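Local atomic coordinates of methyltransferase small domain-containing protein (Thermoplasma acidophilum, PDB entry 1NE2), a protein that is of unproven function but probably acts as a transferase, most likely a methyltransferase using S-adenosylmethionine. Residues D9-L14 with T32-A37; Y39-I44 with T113-P118; L65-Y70 with V97-A102; G162-E167 with F193-H198; E167-I172 with R187-I192. All coordinates share one frame; numbering follows the deposited sequence.

Contact 1: D9-L14 with T32-A37; sequences DLEIRL and TDASTA
The first torsion of Glu-11 puts CG opposite the backbone N (chi1 -164°), and with the chain extended beyond CG the carboxylate runs alongside Ser-35; in Leu-14, CG lies opposite the carbonyl carbon instead (chi1 -66°), which sends CD1 to Ala-34 and Ala-37. Helix 6-14 thereby packs on the first turn of helix 34-46, at the start of a Rossmann-like domain, probably of the methyltransferase kind. The backbones come near at Glu-11 and Ala-34, whose CA atoms are 5.7 Å apart. The small CB of Ala-34 sits against two methylenes, 4.1 Å from Glu-11 CG and 4.2 Å from Leu-14 CB. Farther along, Leu-14 CD1 meets Ala-37 CB at 4.1 Å. The carboxylate of Glu-11 passes over the backbone of Ser-35, CD lying 3.6 Å from Ser-35 CA, while its OE1 forms a salt bridge with Lys-7, which also donates to Ser-35 OG. An alanine in place of Glu-11 would remove the carboxylate and is likely to leave Lys-7 without that charge partner and Ser-35 less covered. Asp-33 N-caps helix 34-46: Thr-36 N reaches Asp-33 OD1 at 2.9 Å from above the carboxylate plane, and Thr-36 OG1 donates to Asp-33 OD2 on its syn side.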
# COMPACT_ATOMS: atom_id res chain seq x y z
N ASP B 9 -22.01 6.38 10.85
CA ASP B 9 -22.05 5.07 10.20
C ASP B 9 -20.71 4.36 10.32
O ASP B 9 -20.66 3.14 10.48
CB ASP B 9 -22.44 5.22 8.72
CG ASP B 9 -23.84 5.78 8.53
OD1 ASP B 9 -24.68 5.60 9.44
OD2 ASP B 9 -24.11 6.38 7.47
N LEU B 10 -19.62 5.12 10.23
CA LEU B 10 -18.29 4.54 10.36
C LEU B 10 -18.06 4.16 11.82
O LEU B 10 -17.57 3.07 12.13
CB LEU B 10 -17.21 5.55 9.94
CG LEU B 10 -15.75 5.12 10.16
CD1 LEU B 10 -15.43 3.89 9.32
CD2 LEU B 10 -14.82 6.27 9.79
N GLU B 11 -18.43 5.07 12.72
CA GLU B 11 -18.26 4.84 14.14
C GLU B 11 -18.86 3.52 14.61
O GLU B 11 -18.23 2.78 15.36
CB GLU B 11 -18.86 6.00 14.95
CG GLU B 11 -18.38 6.02 16.39
CD GLU B 11 -19.06 7.10 17.23
OE1 GLU B 11 -19.30 8.21 16.71
OE2 GLU B 11 -19.34 6.83 18.42
N ILE B 12 -20.07 3.20 14.15
CA ILE B 12 -20.69 1.95 14.58
C ILE B 12 -19.96 0.73 14.05
O ILE B 12 -19.99 -0.33 14.66
CB ILE B 12 -22.20 1.88 14.20
CG1 ILE B 12 -22.38 2.09 12.70
CG2 ILE B 12 -22.97 2.91 15.00
CD1 ILE B 12 -23.83 1.99 12.26
N ARG B 13 -19.29 0.87 12.90
CA ARG B 13 -18.53 -0.26 12.37
C ARG B 13 -17.25 -0.42 13.19
O ARG B 13 -16.79 -1.53 13.43
CB ARG B 13 -18.21 -0.04 10.89
CG ARG B 13 -19.43 -0.13 9.97
CD ARG B 13 -20.05 -1.53 10.00
NE ARG B 13 -19.21 -2.53 9.35
CZ ARG B 13 -19.18 -2.77 8.04
NH1 ARG B 13 -19.96 -2.08 7.22
NH2 ARG B 13 -18.37 -3.70 7.55
N LEU B 14 -16.68 0.70 13.64
CA LEU B 14 -15.48 0.64 14.45
C LEU B 14 -15.78 0.08 15.84
O LEU B 14 -14.94 -0.58 16.45
CB LEU B 14 -14.85 2.03 14.59
CG LEU B 14 -14.30 2.67 13.31
CD1 LEU B 14 -13.68 4.04 13.62
CD2 LEU B 14 -13.25 1.75 12.70
N THR B 32 -7.20 5.69 21.03
CA THR B 32 -8.26 6.58 20.58
C THR B 32 -9.58 5.82 20.50
O THR B 32 -9.66 4.74 19.91
CB THR B 32 -7.95 7.18 19.19
OG1 THR B 32 -7.93 6.13 18.21
CG2 THR B 32 -6.59 7.87 19.20
N ASP B 33 -10.62 6.39 21.11
CA ASP B 33 -11.94 5.78 21.13
C ASP B 33 -12.56 5.83 19.74
O ASP B 33 -12.08 6.56 18.86
CB ASP B 33 -12.83 6.53 22.13
CG ASP B 33 -13.08 7.97 21.73
OD1 ASP B 33 -14.00 8.21 20.93
OD2 ASP B 33 -12.34 8.86 22.20
N ALA B 34 -13.62 5.06 19.53
CA ALA B 34 -14.27 4.98 18.22
C ALA B 34 -14.78 6.31 17.67
O ALA B 34 -14.69 6.55 16.47
CB ALA B 34 -15.40 3.95 18.25
N SER B 35 -15.29 7.18 18.55
CA SER B 35 -15.81 8.48 18.12
C SER B 35 -14.68 9.37 17.59
O SER B 35 -14.77 9.93 16.48
CB SER B 35 -16.51 9.18 19.29
OG SER B 35 -17.00 10.46 18.90
N THR B 36 -13.63 9.51 18.39
CA THR B 36 -12.49 10.32 18.00
C THR B 36 -11.83 9.76 16.75
O THR B 36 -11.44 10.51 15.85
CB THR B 36 -11.46 10.38 19.15
OG1 THR B 36 -12.07 10.98 20.30
CG2 THR B 36 -10.25 11.22 18.73
N ALA B 37 -11.70 8.44 16.68
CA ALA B 37 -11.09 7.79 15.52
C ALA B 37 -11.91 8.07 14.26
O ALA B 37 -11.34 8.38 13.21
CB ALA B 37 -10.99 6.29 15.75

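Contact 2: Y39-I44 with T113-P118; sequences YFLIEI and TWIMNP
The ring of Phe-40 is touched in two ways: Ile-115 CG2 meets its edge, near the ring plane, 3.6 Å from Phe-40 CE2, while one face carries Ile-44 CD1, which stands 4.0 Å above the plane and is offset toward the rim. The face contact comes from the next turn of the same helix and the edge contact from strand 111-116, so the ring is wedged between its own helix and the sheet. Its direction follows from the first torsion, which sets CG opposite the backbone N (chi1 176°). Phe-40 and Ile-115 run alongside one another, pointing opposite ways.

Ile-115 carries the strand's share of the contact with both of its branches. While CG2 is engaged by Phe-40, CD1 is met at 4.1 Å by Leu-41 CD2 and at 4.0 Å by Ile-44 CD1. Leu-41 crosses Ile-115 at about a right angle, whereas Ile-44 approaches it obliquely. Two residues earlier in the strand, on the same face, Thr-113 CG2 lies 4.2 Å from Ile-44 CG2, and the hydroxyl of Thr-113 is satisfied by a hydrogen bond to the backbone oxygen of Asn-49. All five touching residues are buried.

The axes of helix 39-44 and strand 113-116 run nearly antiparallel, at 165°, and approach to 11.5 Å. Helix 34-46 thus covers one face of the parallel part of a Rossmann-like alpha/beta sheet, as in class I methyltransferases; Ile-115 also touches Val-55 and Asp-57 of strand 54-58, and Trp-114 points to the other face, where helix 126-138 packs.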
# COMPACT_ATOMS: atom_id res chain seq x y z
N TYR B 39 -13.98 10.59 13.76
CA TYR B 39 -13.88 12.01 13.44
C TYR B 39 -12.61 12.30 12.64
O TYR B 39 -12.63 12.95 11.59
CB TYR B 39 -13.86 12.85 14.71
CG TYR B 39 -13.69 14.34 14.46
CD1 TYR B 39 -14.77 15.11 14.04
CD2 TYR B 39 -12.45 14.96 14.61
CE1 TYR B 39 -14.63 16.48 13.79
CE2 TYR B 39 -12.30 16.33 14.36
CZ TYR B 39 -13.39 17.08 13.95
OH TYR B 39 -13.26 18.42 13.69
N PHE B 40 -11.49 11.81 13.18
CA PHE B 40 -10.17 11.99 12.58
C PHE B 40 -10.12 11.43 11.16
O PHE B 40 -9.70 12.13 10.23
CB PHE B 40 -9.14 11.30 13.49
CG PHE B 40 -7.73 11.31 12.96
CD1 PHE B 40 -7.08 12.50 12.64
CD2 PHE B 40 -7.01 10.12 12.89
CE1 PHE B 40 -5.74 12.50 12.25
CE2 PHE B 40 -5.68 10.10 12.50
CZ PHE B 40 -5.03 11.31 12.18
N LEU B 41 -10.58 10.19 10.99
CA LEU B 41 -10.57 9.54 9.68
C LEU B 41 -11.48 10.22 8.65
O LEU B 41 -11.12 10.33 7.48
CB LEU B 41 -10.95 8.06 9.80
CG LEU B 41 -9.93 7.18 10.53
CD1 LEU B 41 -10.50 5.76 10.65
CD2 LEU B 41 -8.61 7.15 9.78
N ILE B 42 -12.65 10.69 9.08
CA ILE B 42 -13.54 11.36 8.14
C ILE B 42 -12.90 12.65 7.62
O ILE B 42 -13.08 13.02 6.46
CB ILE B 42 -14.92 11.65 8.77
CG1 ILE B 42 -15.65 10.34 9.05
CG2 ILE B 42 -15.75 12.54 7.84
CD1 ILE B 42 -15.77 9.42 7.84
N GLU B 43 -12.13 13.34 8.47
CA GLU B 43 -11.45 14.55 8.02
C GLU B 43 -10.50 14.18 6.88
O GLU B 43 -10.45 14.86 5.85
CB GLU B 43 -10.64 15.18 9.15
CG GLU B 43 -11.46 15.86 10.23
CD GLU B 43 -10.60 16.71 11.14
OE1 GLU B 43 -9.45 16.30 11.43
OE2 GLU B 43 -11.07 17.79 11.58
N ILE B 44 -9.73 13.12 7.07
CA ILE B 44 -8.78 12.69 6.05
C ILE B 44 -9.53 12.29 4.78
O ILE B 44 -9.08 12.56 3.66
CB ILE B 44 -7.93 11.49 6.55
CG1 ILE B 44 -7.23 11.87 7.87
CG2 ILE B 44 -6.89 11.11 5.49
CD1 ILE B 44 -6.37 10.75 8.48
N THR B 113 -0.94 8.12 1.64
CA THR B 113 -1.22 8.68 2.95
C THR B 113 -0.63 7.92 4.12
O THR B 113 -0.73 6.70 4.20
CB THR B 113 -2.74 8.75 3.12
OG1 THR B 113 -3.32 9.42 1.99
CG2 THR B 113 -3.12 9.48 4.41
N TRP B 114 -0.01 8.66 5.04
CA TRP B 114 0.58 8.10 6.26
C TRP B 114 -0.22 8.59 7.46
O TRP B 114 -0.44 9.80 7.62
CB TRP B 114 2.05 8.55 6.40
CG TRP B 114 2.73 8.22 7.71
CD1 TRP B 114 2.52 8.80 8.93
CD2 TRP B 114 3.80 7.29 7.90
NE1 TRP B 114 3.40 8.29 9.86
CE2 TRP B 114 4.20 7.36 9.25
CE3 TRP B 114 4.47 6.40 7.05
CZ2 TRP B 114 5.24 6.59 9.78
CZ3 TRP B 114 5.51 5.62 7.57
CH2 TRP B 114 5.88 5.72 8.93
N ILE B 115 -0.66 7.65 8.30
CA ILE B 115 -1.41 7.98 9.50
C ILE B 115 -0.71 7.44 10.73
O ILE B 115 -0.20 6.32 10.72
CB ILE B 115 -2.83 7.37 9.48
CG1 ILE B 115 -3.61 7.86 8.27
CG2 ILE B 115 -3.55 7.74 10.77
CD1 ILE B 115 -4.92 7.09 8.02
N MSE B 116 -0.66 8.24 11.79
CA MSE B 116 -0.03 7.82 13.03
C MSE B 116 -0.74 8.43 14.24
O MSE B 116 -1.42 9.45 14.13
CB MSE B 116 1.45 8.21 13.03
CG MSE B 116 1.69 9.71 13.04
SE MSE B 116 3.56 10.13 12.83
CE MSE B 116 4.21 9.70 14.59
N ASN B 117 -0.58 7.78 15.39
CA ASN B 117 -1.19 8.24 16.63
C ASN B 117 -0.11 8.19 17.72
O ASN B 117 -0.07 7.26 18.53
CB ASN B 117 -2.37 7.34 16.99
CG ASN B 117 -2.99 7.68 18.33
OD1 ASN B 117 -3.26 8.85 18.62
ND2 ASN B 117 -3.21 6.67 19.16
N PRO B 118 0.80 9.19 17.72
CA PRO B 118 1.94 9.41 18.62
C PRO B 118 1.64 9.48 20.11
O PRO B 118 0.86 10.33 20.56
CB PRO B 118 2.52 10.73 18.12
CG PRO B 118 2.14 10.76 16.69
CD PRO B 118 0.73 10.27 16.72

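Contact 3: L65-Y70 with V97-A102; sequences LACGSY and VNFMVA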
# COMPACT_ATOMS: atom_id res chain seq x y z
N LEU B 65 -7.48 2.55 13.40
CA LEU B 65 -7.35 3.53 12.32
C LEU B 65 -7.15 2.87 10.95
O LEU B 65 -7.58 3.42 9.93
CB LEU B 65 -6.21 4.51 12.62
CG LEU B 65 -6.39 5.41 13.85
CD1 LEU B 65 -5.25 6.42 13.92
CD2 LEU B 65 -7.72 6.14 13.79
N ALA B 66 -6.52 1.70 10.92
CA ALA B 66 -6.29 0.99 9.67
C ALA B 66 -7.60 0.39 9.19
O ALA B 66 -7.94 0.50 8.01
CB ALA B 66 -5.24 -0.11 9.87
N CYS B 67 -8.33 -0.25 10.09
CA CYS B 67 -9.62 -0.85 9.75
C CYS B 67 -10.55 0.25 9.26
O CYS B 67 -11.30 0.06 8.30
CB CYS B 67 -10.25 -1.52 10.98
SG CYS B 67 -9.39 -2.98 11.64
N GLY B 68 -10.51 1.40 9.93
CA GLY B 68 -11.36 2.51 9.54
C GLY B 68 -11.06 3.01 8.14
O GLY B 68 -11.97 3.36 7.37
N SER B 69 -9.77 3.06 7.80
CA SER B 69 -9.37 3.51 6.47
C SER B 69 -9.89 2.53 5.44
O SER B 69 -10.35 2.93 4.37
CB SER B 69 -7.84 3.60 6.37
OG SER B 69 -7.34 4.59 7.24
N TYR B 70 -9.83 1.25 5.77
CA TYR B 70 -10.31 0.20 4.87
C TYR B 70 -11.82 0.33 4.71
O TYR B 70 -12.35 0.23 3.59
CB TYR B 70 -9.96 -1.17 5.47
CG TYR B 70 -10.39 -2.34 4.62
CD1 TYR B 70 -9.71 -2.66 3.44
CD2 TYR B 70 -11.45 -3.15 5.01
CE1 TYR B 70 -10.09 -3.77 2.68
CE2 TYR B 70 -11.84 -4.25 4.26
CZ TYR B 70 -11.16 -4.56 3.10
OH TYR B 70 -11.53 -5.67 2.37
N VAL B 97 -7.00 -5.76 5.62
CA VAL B 97 -5.84 -4.89 5.78
C VAL B 97 -4.54 -5.68 5.83
O VAL B 97 -4.48 -6.77 6.40
CB VAL B 97 -5.95 -4.06 7.07
CG1 VAL B 97 -4.62 -3.38 7.37
CG2 VAL B 97 -7.06 -3.02 6.93
N ASN B 98 -3.50 -5.11 5.23
CA ASN B 98 -2.18 -5.73 5.21
C ASN B 98 -1.45 -5.38 6.52
O ASN B 98 -0.71 -4.40 6.59
CB ASN B 98 -1.40 -5.22 3.99
CG ASN B 98 0.04 -5.71 3.96
OD1 ASN B 98 0.34 -6.83 4.39
ND2 ASN B 98 0.93 -4.87 3.44
N PHE B 99 -1.68 -6.19 7.55
CA PHE B 99 -1.04 -5.99 8.85
C PHE B 99 0.30 -6.71 8.93
O PHE B 99 0.46 -7.80 8.39
CB PHE B 99 -1.94 -6.51 9.98
CG PHE B 99 -3.10 -5.62 10.30
CD1 PHE B 99 -2.90 -4.39 10.93
CD2 PHE B 99 -4.40 -6.01 10.00
CE1 PHE B 99 -3.97 -3.58 11.26
CE2 PHE B 99 -5.48 -5.20 10.32
CZ PHE B 99 -5.27 -3.98 10.95
N MSE B 100 1.25 -6.10 9.62
CA MSE B 100 2.58 -6.69 9.77
C MSE B 100 3.25 -6.22 11.04
O MSE B 100 2.99 -5.12 11.54
CB MSE B 100 3.45 -6.30 8.57
CG MSE B 100 3.52 -4.80 8.36
SE MSE B 100 4.54 -4.30 6.81
CE MSE B 100 3.25 -4.78 5.47
N VAL B 101 4.12 -7.07 11.58
CA VAL B 101 4.88 -6.72 12.77
C VAL B 101 6.15 -6.11 12.20
O VAL B 101 6.80 -6.70 11.34
CB VAL B 101 5.24 -7.97 13.61
CG1 VAL B 101 6.08 -7.57 14.81
CG2 VAL B 101 3.98 -8.68 14.07
N ALA B 102 6.51 -4.92 12.66
CA ALA B 102 7.72 -4.28 12.16
C ALA B 102 8.09 -3.04 12.94
O ALA B 102 7.25 -2.39 13.56
CB ALA B 102 7.54 -3.91 10.69
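A disulfide-bonded sulfur borders an aromatic ring here: Cys-67 SG, covalently joined to Cys-94, lies at the edge of Phe-99, near the ring plane and 4.3 Å from CZ. The bridge ties helix 64-71 to the segment following helix 84-93, and Phe-99 also touches Cys-94, so the ring is packed against both halves of the disulfide. One face of the same ring is covered by CG1 of Val-97, just before the strand, which stands 3.5 Å above the plane, over its centre. With CG of Phe-99 beside its backbone N (chi1 -76°), the ring turns back toward the helix, and Ala-66 CB comes within 3.9 Å of Phe-99 CE1.

Val-97 divides its methyls between partners. CG1, besides covering the ring, lies 4.2 Å from Ala-66 CB; CG2 lies 3.7 Å from Tyr-70 CB and 3.8 Å from Ala-66 O. Within the helix, Leu-65 O receives both Ser-69 N and Ser-69 OG, from opposite faces of its plane, the hydroxyl at 2.9 Å.

On the strand's far side, Asn-98 ND2 bonds to Thr-78 OG1 and to the backbone oxygen of Glu-75 of the second subunit. The helix and edge strand are elements of the Rossmann-like methyltransferase fold, and the GxGxxA sequence ending at Ala-66 is consistent with the glycine-rich loop that holds S-adenosylmethionine in that family.

Contact 4: G162-E167 with F193-H198; sequences GDVFRE and FGVRNH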
# COMPACT_ATOMS: atom_id res chain seq x y z
N GLY B 162 7.19 20.01 5.09
CA GLY B 162 5.95 20.05 4.32
C GLY B 162 5.07 21.23 4.66
O GLY B 162 5.46 22.12 5.41
N ASP B 163 3.86 21.23 4.10
CA ASP B 163 2.91 22.30 4.36
C ASP B 163 1.87 21.82 5.36
O ASP B 163 1.12 20.88 5.09
CB ASP B 163 2.23 22.72 3.06
CG ASP B 163 3.20 23.27 2.04
OD1 ASP B 163 3.83 24.31 2.33
OD2 ASP B 163 3.35 22.67 0.95
N VAL B 164 1.84 22.45 6.53
CA VAL B 164 0.88 22.08 7.56
C VAL B 164 -0.45 22.76 7.24
O VAL B 164 -0.59 23.97 7.40
CB VAL B 164 1.33 22.52 8.97
CG1 VAL B 164 0.27 22.15 10.01
CG2 VAL B 164 2.65 21.86 9.33
N PHE B 165 -1.42 21.99 6.77
CA PHE B 165 -2.72 22.57 6.44
C PHE B 165 -3.73 22.35 7.56
O PHE B 165 -4.81 22.93 7.54
CB PHE B 165 -3.23 22.02 5.10
CG PHE B 165 -3.37 20.54 5.07
CD1 PHE B 165 -4.53 19.93 5.55
CD2 PHE B 165 -2.36 19.74 4.53
CE1 PHE B 165 -4.68 18.56 5.49
CE2 PHE B 165 -2.51 18.36 4.47
CZ PHE B 165 -3.67 17.77 4.95
N ARG B 166 -3.37 21.53 8.54
CA ARG B 166 -4.24 21.29 9.68
C ARG B 166 -3.47 21.13 10.99
O ARG B 166 -2.49 20.38 11.06
CB ARG B 166 -5.12 20.05 9.47
CG ARG B 166 -6.04 19.74 10.66
CD ARG B 166 -7.10 18.70 10.31
NE ARG B 166 -7.86 19.13 9.14
CZ ARG B 166 -8.04 18.40 8.04
NH1 ARG B 166 -7.52 17.18 7.97
NH2 ARG B 166 -8.69 18.91 7.00
N GLU B 167 -3.90 21.90 11.99
CA GLU B 167 -3.35 21.83 13.35
C GLU B 167 -4.58 22.15 14.16
O GLU B 167 -4.86 23.31 14.47
CB GLU B 167 -2.27 22.88 13.61
CG GLU B 167 -1.60 22.62 14.95
CD GLU B 167 -0.53 23.63 15.30
OE1 GLU B 167 0.03 24.26 14.38
OE2 GLU B 167 -0.24 23.78 16.50
N PHE B 193 -2.78 16.87 13.26
CA PHE B 193 -1.94 17.49 12.24
C PHE B 193 -2.23 16.87 10.89
O PHE B 193 -2.41 15.66 10.79
CB PHE B 193 -0.46 17.29 12.56
CG PHE B 193 0.11 18.30 13.51
CD1 PHE B 193 0.27 19.62 13.11
CD2 PHE B 193 0.46 17.95 14.81
CE1 PHE B 193 0.79 20.58 13.99
CE2 PHE B 193 0.97 18.90 15.70
CZ PHE B 193 1.13 20.21 15.29
N GLY B 194 -2.27 17.71 9.86
CA GLY B 194 -2.46 17.28 8.49
C GLY B 194 -1.36 18.01 7.75
O GLY B 194 -1.30 19.24 7.82
N VAL B 195 -0.49 17.28 7.06
CA VAL B 195 0.65 17.89 6.36
C VAL B 195 0.84 17.38 4.93
O VAL B 195 0.67 16.18 4.67
CB VAL B 195 1.97 17.62 7.13
CG1 VAL B 195 3.07 18.54 6.62
CG2 VAL B 195 1.77 17.79 8.63
N ARG B 196 1.18 18.28 4.01
CA ARG B 196 1.45 17.89 2.63
C ARG B 196 2.97 17.83 2.48
O ARG B 196 3.65 18.84 2.66
CB ARG B 196 0.86 18.90 1.64
CG ARG B 196 1.19 18.59 0.19
CD ARG B 196 0.69 17.21 -0.22
NE ARG B 196 0.79 16.99 -1.66
CZ ARG B 196 1.93 16.78 -2.32
NH1 ARG B 196 3.08 16.77 -1.68
NH2 ARG B 196 1.91 16.61 -3.64
N ASN B 197 3.49 16.66 2.15
CA ASN B 197 4.93 16.47 1.99
C ASN B 197 5.51 17.36 0.87
O ASN B 197 4.95 17.42 -0.22
CB ASN B 197 5.23 15.01 1.66
CG ASN B 197 6.67 14.63 1.95
OD1 ASN B 197 7.57 15.47 1.93
ND2 ASN B 197 6.90 13.35 2.20
N HIS B 198 6.61 18.03 1.15
CA HIS B 198 7.26 18.88 0.15
C HIS B 198 7.93 18.04 -0.94
O HIS B 198 8.09 18.50 -2.07
CB HIS B 198 8.33 19.76 0.81
CG HIS B 198 7.79 20.99 1.46
ND1 HIS B 198 8.50 21.71 2.40
CD2 HIS B 198 6.62 21.66 1.27
CE1 HIS B 198 7.79 22.76 2.76
NE2 HIS B 198 6.65 22.76 2.10
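A classic beta bulge interrupts this antiparallel pairing, with Phe-165 and Arg-166 both facing Gly-194. Gly-194 O accepts from Phe-165 N at 2.9 Å and from Arg-166 N at 3.2 Å, the latter in the carbonyl plane on a lone pair, and Gly-194 N returns a bond to Arg-166 O. The Phe-165 ring covers the glycine: CG sits between the backbone N and the carbonyl carbon (chi1 58°), and Gly-194 CA makes a CH-pi contact 4.1 Å from the ring centroid. Beyond CA there is no side chain to hinder that approach. Strands 162-173 and 187-197 are the antiparallel C-terminal pair of the methyltransferase-like sheet; segments 162-167 and 193-197 have directions 148° apart. Val-164, Val-195, Glu-167 and Phe-193 share the face covered by helix 151-161. There Glu-167 lies beside the Phe-193 ring, Glu-167 CG 3.3 Å from Phe-193 CE1, before its OE2 reaches salt bridges with Arg-151 and Arg-155. At the other end Asp-163 and Arg-196 form a hydrogen-bonded pair. His-198 turns back over this end: Gly-162 CA lies 3.4 Å from its ring centroid, only 3° off the normal, while His-198 NE2 gives a weak bond of 3.2 Å, in the plane of the imidazole, to Asp-163 OD1.

Contact 5: E167-I172 with R187-I192; sequences EEKVYI and RIEAVI
Val-170 CG2 and Ala-190 CB press together at 3.4 Å, tighter than usual for two carbons, in the apolar centre of the antiparallel pair added at the C-terminal edge of the Rossmann-like sheet. With Val-170 CG1 placed opposite the carbonyl carbon (chi1 -63°), that methyl is directed to Ile-192, whose CD1 it meets at 3.5 Å; the two side chains cross at about a right angle. Ile-172 CG1 reaches Ala-190 CB from the other direction, at 3.8 Å. Beneath these contacts the backbones are joined at three hydrogen-bonded pairs, Glu-168 with Ile-192, Val-170 with Ala-190 and Ile-172 with Ile-188; the bond from Ile-188 N is weak.

On the opposite face the aliphatic part of Lys-169 crosses Glu-189, with Lys-169 CD 3.3 Å from Glu-189 OE1. Lys-169 NZ instead reaches Tyr-171 OH at 2.7 Å, and Glu-189 OE2 forms a salt bridge with Arg-151. A leucine in place of Glu-189 would lack the carboxylate and would probably leave Arg-151 without this partner. At the outer end, one face of the Arg-187 guanidinium covers Tyr-171 C, 3.6 Å from the plane, and its NH1 bonds to Thr-173 OG1.

Helix 34-46 lies against the Val-170 face: Ile-192 touches Tyr-39, Phe-40 and Glu-43, Ile-172 touches Thr-36, and Tyr-39 OH probably hydrogen-bonds to Glu-168 OE2. On its other side segment 187-192 neighbours strand 142-147, so strand 162-173 is outermost in the chain's sheet.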
# COMPACT_ATOMS: atom_id res chain seq x y z
N GLU B 167 -3.90 21.90 11.99
CA GLU B 167 -3.35 21.83 13.35
C GLU B 167 -4.58 22.15 14.16
O GLU B 167 -4.86 23.31 14.47
CB GLU B 167 -2.27 22.88 13.61
CG GLU B 167 -1.60 22.62 14.95
CD GLU B 167 -0.53 23.63 15.30
OE1 GLU B 167 0.03 24.26 14.38
OE2 GLU B 167 -0.24 23.78 16.50
N GLU B 168 -5.31 21.10 14.48
CA GLU B 168 -6.58 21.23 15.18
C GLU B 168 -6.61 20.72 16.61
O GLU B 168 -6.12 19.63 16.91
CB GLU B 168 -7.63 20.50 14.35
CG GLU B 168 -9.03 20.52 14.92
CD GLU B 168 -9.98 19.68 14.10
OE1 GLU B 168 -9.55 19.16 13.05
OE2 GLU B 168 -11.14 19.53 14.51
N LYS B 169 -7.20 21.51 17.49
CA LYS B 169 -7.31 21.13 18.89
C LYS B 169 -8.55 20.25 19.07
O LYS B 169 -9.64 20.59 18.62
CB LYS B 169 -7.43 22.38 19.77
CG LYS B 169 -7.58 22.08 21.25
CD LYS B 169 -7.73 23.36 22.07
CE LYS B 169 -9.03 24.08 21.73
NZ LYS B 169 -9.23 25.29 22.59
N VAL B 170 -8.36 19.11 19.73
CA VAL B 170 -9.46 18.19 20.01
C VAL B 170 -9.33 17.82 21.48
O VAL B 170 -8.23 17.67 22.00
CB VAL B 170 -9.39 16.92 19.13
CG1 VAL B 170 -9.53 17.29 17.66
CG2 VAL B 170 -8.09 16.19 19.36
N TYR B 171 -10.46 17.69 22.16
CA TYR B 171 -10.41 17.35 23.57
C TYR B 171 -10.64 15.88 23.83
O TYR B 171 -11.48 15.24 23.20
CB TYR B 171 -11.42 18.20 24.34
CG TYR B 171 -10.99 19.65 24.45
CD1 TYR B 171 -10.01 20.03 25.36
CD2 TYR B 171 -11.53 20.62 23.61
CE1 TYR B 171 -9.57 21.35 25.44
CE2 TYR B 171 -11.10 21.95 23.68
CZ TYR B 171 -10.12 22.30 24.59
OH TYR B 171 -9.68 23.61 24.67
N ILE B 172 -9.84 15.35 24.75
CA ILE B 172 -9.91 13.95 25.14
C ILE B 172 -10.21 13.91 26.63
O ILE B 172 -9.64 14.68 27.40
CB ILE B 172 -8.57 13.23 24.88
CG1 ILE B 172 -8.28 13.22 23.38
CG2 ILE B 172 -8.61 11.80 25.42
CD1 ILE B 172 -9.33 12.50 22.55
N ARG B 187 -10.99 17.25 30.70
CA ARG B 187 -10.55 16.84 29.37
C ARG B 187 -9.27 17.53 28.92
O ARG B 187 -9.22 18.75 28.79
CB ARG B 187 -11.66 17.11 28.36
CG ARG B 187 -12.87 16.20 28.54
CD ARG B 187 -14.14 16.82 28.02
NE ARG B 187 -14.16 17.01 26.57
CZ ARG B 187 -14.17 16.03 25.69
NH1 ARG B 187 -14.16 14.76 26.09
NH2 ARG B 187 -14.21 16.30 24.39
N ILE B 188 -8.23 16.73 28.70
CA ILE B 188 -6.94 17.25 28.25
C ILE B 188 -7.00 17.61 26.77
O ILE B 188 -7.97 17.32 26.07
CB ILE B 188 -5.80 16.24 28.47
CG1 ILE B 188 -6.20 14.87 27.92
CG2 ILE B 188 -5.45 16.18 29.94
CD1 ILE B 188 -5.14 13.81 28.08
N GLU B 189 -5.93 18.24 26.29
CA GLU B 189 -5.88 18.67 24.90
C GLU B 189 -5.05 17.75 24.01
O GLU B 189 -3.93 17.35 24.36
CB GLU B 189 -5.32 20.09 24.84
CG GLU B 189 -5.50 20.79 23.51
CD GLU B 189 -5.01 22.23 23.55
OE1 GLU B 189 -5.47 22.99 24.43
OE2 GLU B 189 -4.18 22.60 22.70
N ALA B 190 -5.60 17.39 22.86
CA ALA B 190 -4.90 16.56 21.89
C ALA B 190 -4.78 17.44 20.66
O ALA B 190 -5.42 18.50 20.58
CB ALA B 190 -5.70 15.30 21.58
N VAL B 191 -3.97 17.02 19.70
CA VAL B 191 -3.81 17.81 18.49
C VAL B 191 -3.79 16.93 17.25
O VAL B 191 -3.21 15.84 17.24
CB VAL B 191 -2.50 18.64 18.53
CG1 VAL B 191 -1.28 17.72 18.58
CG2 VAL B 191 -2.43 19.56 17.32
N ILE B 192 -4.47 17.41 16.21
CA ILE B 192 -4.53 16.73 14.92
C ILE B 192 -3.73 17.53 13.92
O ILE B 192 -3.96 18.74 13.75
CB ILE B 192 -5.99 16.63 14.40
CG1 ILE B 192 -6.79 15.64 15.25
CG2 ILE B 192 -5.99 16.20 12.93
CD1 ILE B 192 -8.26 15.57 14.88

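In the fold
From the N terminus, contact 1 closes the first loop, setting helix 6-14 on the start of helix 34-46, and is complete before the others begin. Contact 2 then spans the stretch from helix 34-46 to strand 111-116, and contact 3 falls wholly within that span, joining helix 64-71 to edge strand 98-101. The two touch through Leu-41 on Gly-68 and Ile-115 on Ser-69. Later in the chain, contacts 4 and 5 are successive parts of one strand pair, sharing Glu-167, with contact 5 the inner. None cross. Contacts 3 and 4 lie at opposite ends of the sheet, about 22 Å between centres, while helix 34-46 links contacts 1, 2 and 5.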